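Local coordinates for YceI-like domain protein (Burkholderia cenocepacia BC7, PDB 5IXH) that probably captures hydrophobic molecules, antibiotics among them, as a bacterial lipocalin whose beta barrel holds a long polyprenyl diphosphate, at residues 8-14 / 153-159. Residues are numbered along the deposited sequence; the frame is centred on the assembly and turned at random.
Sequences KSKVSAV and QIKFHLV. With OTP ((2E,6E,10E,14E,18E,22E,26E)-3,7,11,15,19,23,27,31-octamethyldotriaconta-2,6,10,14,18,22,26,30-octaenyl trihydrogen diphosphate), chain C.
Ser9 OG is gripped from two directions: it accepts Val159 N at 2.9 Å in a nearly straight bond (173° at the hydrogen) and is also hydrogen-bonded to the carbonyl oxygen of Asp5. With OG anti to its own carbonyl carbon (chi1 -65°), the hydroxyl lies against the partner backbone and takes the place of a main-chain acceptor at this end of the ladder. Six backbone bonds continue it through the pairs Lys10–His157, Ser12–Lys155 and Val14–Gln153, each joined by two; the strand axes lie 4.6 Å apart at 162°, which establishes antiparallel pairing.

On the face bearing Ser12 and Lys155, the lysine chain bends at chi3 and chi4, bringing NZ to 3.1 Å from Ser12 OG and 3.3 Å from Val14 CG2. Glu23, on strand 22-34, gathers this group, with OE2 making a salt bridge to Lys155 NZ and a hydrogen bond to Ser12 OG; the same carboxylate makes a long, weak ion pair with Lys10 NZ, which probably eases the approach of the two ammonium groups, 5.1 Å apart between Lys10 NZ and Lys155 NZ. Nearer the Ser9 end, the edge of the His157 ring meets Lys8 O in plane, at 3.6 Å from CD2, while ND1 is held by Asp125.

The other face carries Val11, Ala13, Ile154 and Phe156 and is apolar. Phe156 lays one ring face against the lipid, OTP C10 standing 4.0 Å above the ring plane, over its centre, and Leu158 CD2 reaches OTP C8 at 3.4 Å. Pairing of the N- and C-terminal strands, with the polyprenyl chain along their inner face, is the closure of a lipocalin-like YceI beta barrel around its ligand.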
loop_
_atom_site.group_PDB
_atom_site.type_symbol
_atom_site.label_atom_id
_atom_site.label_comp_id
_atom_site.label_asym_id
_atom_site.label_seq_id
_atom_site.Cartn_x
_atom_site.Cartn_y
_atom_site.Cartn_z
ATOM N N LYS A 8 9.402 10.862 6.308
ATOM C CA LYS A 8 9.879 9.809 7.198
ATOM C C LYS A 8 9.249 8.456 6.877
ATOM O O LYS A 8 9.725 7.426 7.328
ATOM C CB LYS A 8 9.592 10.183 8.655
ATOM C CG LYS A 8 10.453 11.327 9.158
ATOM C CD LYS A 8 10.083 11.729 10.576
ATOM C CE LYS A 8 11.045 12.800 11.086
ATOM N NZ LYS A 8 10.712 13.215 12.475
ATOM N N SER A 9 8.195 8.485 6.059
ATOM C CA SER A 9 7.360 7.315 5.791
ATOM C C SER A 9 7.646 6.780 4.395
ATOM O O SER A 9 8.224 7.476 3.536
ATOM C CB SER A 9 5.894 7.705 5.907
ATOM O OG SER A 9 5.587 8.089 7.242
ATOM N N LYS A 10 7.229 5.545 4.161
ATOM C CA LYS A 10 7.467 4.904 2.882
ATOM C C LYS A 10 6.358 3.937 2.583
ATOM O O LYS A 10 5.898 3.200 3.461
ATOM C CB LYS A 10 8.793 4.136 2.918
ATOM C CG LYS A 10 9.287 3.667 1.550
ATOM C CD LYS A 10 10.249 2.492 1.674
ATOM C CE LYS A 10 11.051 2.287 0.398
ATOM N NZ LYS A 10 11.791 0.990 0.398
ATOM N N VAL A 11 5.905 3.945 1.337
ATOM C CA VAL A 11 4.992 2.936 0.837
ATOM C C VAL A 11 5.588 2.432 -0.470
ATOM O O VAL A 11 5.894 3.222 -1.361
ATOM C CB VAL A 11 3.599 3.500 0.571
ATOM C CG1 VAL A 11 2.664 2.400 0.039
ATOM C CG2 VAL A 11 3.011 4.082 1.849
ATOM N N SER A 12 5.752 1.119 -0.559
ATOM C CA SER A 12 6.371 0.504 -1.722
ATOM C C SER A 12 5.615 -0.741 -2.137
ATOM O O SER A 12 4.754 -1.234 -1.405
ATOM C CB SER A 12 7.843 0.176 -1.456
ATOM O OG SER A 12 7.996 -0.830 -0.487
ATOM N N ALA A 13 5.916 -1.215 -3.339
ATOM C CA ALA A 13 5.322 -2.430 -3.867
ATOM C C ALA A 13 6.429 -3.266 -4.492
ATOM O O ALA A 13 7.264 -2.755 -5.238
ATOM C CB ALA A 13 4.258 -2.126 -4.872
ATOM N N VAL A 14 6.453 -4.538 -4.099
ATOM C CA VAL A 14 7.450 -5.473 -4.588
ATOM C C VAL A 14 6.767 -6.487 -5.484
ATOM O O VAL A 14 5.837 -7.178 -5.042
ATOM C CB VAL A 14 8.121 -6.222 -3.440
ATOM C CG1 VAL A 14 9.191 -7.129 -3.984
ATOM C CG2 VAL A 14 8.709 -5.239 -2.429
ATOM N N GLN A 153 3.589 -7.504 -3.164
ATOM C CA GLN A 153 3.618 -7.193 -1.748
ATOM C C GLN A 153 3.675 -5.683 -1.552
ATOM O O GLN A 153 4.608 -5.015 -2.010
ATOM C CB GLN A 153 4.822 -7.845 -1.071
ATOM C CG GLN A 153 4.791 -9.352 -1.098
ATOM C CD GLN A 153 6.008 -9.961 -0.442
ATOM O OE1 GLN A 153 6.973 -9.262 -0.129
ATOM N NE2 GLN A 153 5.970 -11.271 -0.224
ATOM N N ILE A 154 2.675 -5.146 -0.871
ATOM C CA ILE A 154 2.635 -3.724 -0.545
ATOM C C ILE A 154 3.241 -3.548 0.846
ATOM O O ILE A 154 2.714 -4.060 1.823
ATOM C CB ILE A 154 1.186 -3.188 -0.527
ATOM C CG1 ILE A 154 0.512 -3.395 -1.893
ATOM C CG2 ILE A 154 1.196 -1.695 -0.116
ATOM C CD1 ILE A 154 -0.961 -3.077 -1.918
ATOM N N LYS A 155 4.356 -2.852 0.932
ATOM C CA LYS A 155 5.050 -2.660 2.199
ATOM C C LYS A 155 4.909 -1.223 2.635
ATOM O O LYS A 155 5.005 -0.310 1.833
ATOM C CB LYS A 155 6.531 -3.010 2.042
ATOM C CG LYS A 155 6.795 -4.376 1.447
ATOM C CD LYS A 155 8.168 -4.919 1.838
ATOM C CE LYS A 155 9.287 -3.900 1.628
ATOM N NZ LYS A 155 9.404 -3.461 0.213
ATOM N N PHE A 156 4.682 -1.013 3.921
ATOM C CA PHE A 156 4.594 0.338 4.423
ATOM C C PHE A 156 5.289 0.487 5.762
ATOM O O PHE A 156 5.334 -0.428 6.589
ATOM C CB PHE A 156 3.133 0.768 4.531
ATOM C CG PHE A 156 2.286 -0.188 5.313
ATOM C CD1 PHE A 156 2.153 -0.065 6.684
ATOM C CD2 PHE A 156 1.652 -1.240 4.674
ATOM C CE1 PHE A 156 1.364 -0.953 7.391
ATOM C CE2 PHE A 156 0.874 -2.132 5.373
ATOM C CZ PHE A 156 0.741 -1.994 6.736
ATOM N N HIS A 157 5.815 1.692 5.941
ATOM C CA HIS A 157 6.456 2.146 7.160
ATOM C C HIS A 157 5.916 3.551 7.373
ATOM O O HIS A 157 6.356 4.476 6.690
ATOM C CB HIS A 157 7.974 2.167 6.983
ATOM C CG HIS A 157 8.722 2.745 8.146
ATOM N ND1 HIS A 157 8.992 2.024 9.287
ATOM C CD2 HIS A 157 9.311 3.955 8.319
ATOM C CE1 HIS A 157 9.681 2.775 10.130
ATOM N NE2 HIS A 157 9.889 3.951 9.568
ATOM N N LEU A 158 4.944 3.720 8.266
ATOM C CA LEU A 158 4.330 5.018 8.518
ATOM C C LEU A 158 4.814 5.549 9.845
ATOM O O LEU A 158 4.731 4.848 10.862
ATOM C CB LEU A 158 2.806 4.915 8.565
ATOM C CG LEU A 158 2.014 4.580 7.309
ATOM C CD1 LEU A 158 2.339 3.205 6.812
ATOM C CD2 LEU A 158 0.538 4.683 7.634
ATOM N N VAL A 159 5.315 6.775 9.847
ATOM C CA VAL A 159 5.806 7.432 11.045
ATOM C C VAL A 159 4.889 8.597 11.341
ATOM O O VAL A 159 4.696 9.467 10.483
ATOM C CB VAL A 159 7.237 7.952 10.842
ATOM C CG1 VAL A 159 7.741 8.650 12.105
ATOM C CG2 VAL A 159 8.169 6.827 10.451
HETATM O O7 OTP C . 12.954 -8.915 -19.018
HETATM P P2 OTP C . 11.481 -8.607 -18.843
HETATM O O5 OTP C . 10.822 -8.481 -20.199
HETATM O O6 OTP C . 10.815 -9.716 -18.057
HETATM O O4 OTP C . 11.312 -7.243 -18.050
HETATM P P1 OTP C . 9.953 -6.427 -17.937
HETATM O O2 OTP C . 9.792 -5.530 -19.144
HETATM O O3 OTP C . 8.779 -7.377 -17.845
HETATM O O1 OTP C . 10.044 -5.531 -16.629
HETATM C C40 OTP C . 9.047 -5.569 -15.620
HETATM C C39 OTP C . 9.357 -4.337 -14.775
HETATM C C37 OTP C . 8.680 -3.997 -13.640
HETATM C C38 OTP C . 9.157 -2.719 -12.950
HETATM C C36 OTP C . 7.498 -4.808 -13.062
HETATM C C35 OTP C . 6.346 -3.832 -12.744
HETATM C C34 OTP C . 5.489 -4.312 -11.558
HETATM C C32 OTP C . 4.678 -3.407 -10.912
HETATM C C33 OTP C . 4.620 -1.939 -11.351
HETATM C C31 OTP C . 3.809 -3.868 -9.728
HETATM C C30 OTP C . 2.359 -3.381 -9.935
HETATM C C29 OTP C . 1.982 -2.672 -8.630
HETATM C C27 OTP C . 0.865 -3.002 -7.904
HETATM C C28 OTP C . -0.142 -4.084 -8.299
HETATM C C26 OTP C . 0.657 -2.212 -6.611
HETATM C C25 OTP C . -0.804 -1.773 -6.452
HETATM C C24 OTP C . -0.694 -1.066 -5.095
HETATM C C22 OTP C . -0.987 0.260 -4.939
HETATM C C23 OTP C . -1.484 1.157 -6.077
HETATM C C21 OTP C . -0.816 0.829 -3.532
HETATM C C20 OTP C . -2.209 0.773 -2.904
HETATM C C19 OTP C . -1.981 0.812 -1.389
HETATM C C17 OTP C . -2.686 1.673 -0.575
HETATM C C18 OTP C . -3.733 2.621 -1.164
HETATM C C16 OTP C . -2.463 1.704 0.947
HETATM C C15 OTP C . -1.288 0.817 1.398
HETATM C C14 OTP C . -1.400 0.629 2.919
HETATM C C12 OTP C . -2.227 -0.340 3.442
HETATM C C13 OTP C . -3.054 -1.293 2.570
HETATM C C11 OTP C . -2.344 -0.528 4.961
HETATM C C10 OTP C . -2.029 0.759 5.734
HETATM C C9 OTP C . -2.507 0.468 7.165
HETATM C C7 OTP C . -2.639 1.467 8.095
HETATM C C8 OTP C . -2.311 2.918 7.740
HETATM C C6 OTP C . -3.136 1.070 9.498
HETATM C C5 OTP C . -2.293 1.749 10.580
HETATM C C4 OTP C . -2.477 0.870 11.832
HETATM C C2 OTP C . -3.236 1.217 12.925
HETATM C C3 OTP C . -3.302 0.213 14.076
HETATM C C1 OTP C . -3.998 2.540 13.039
#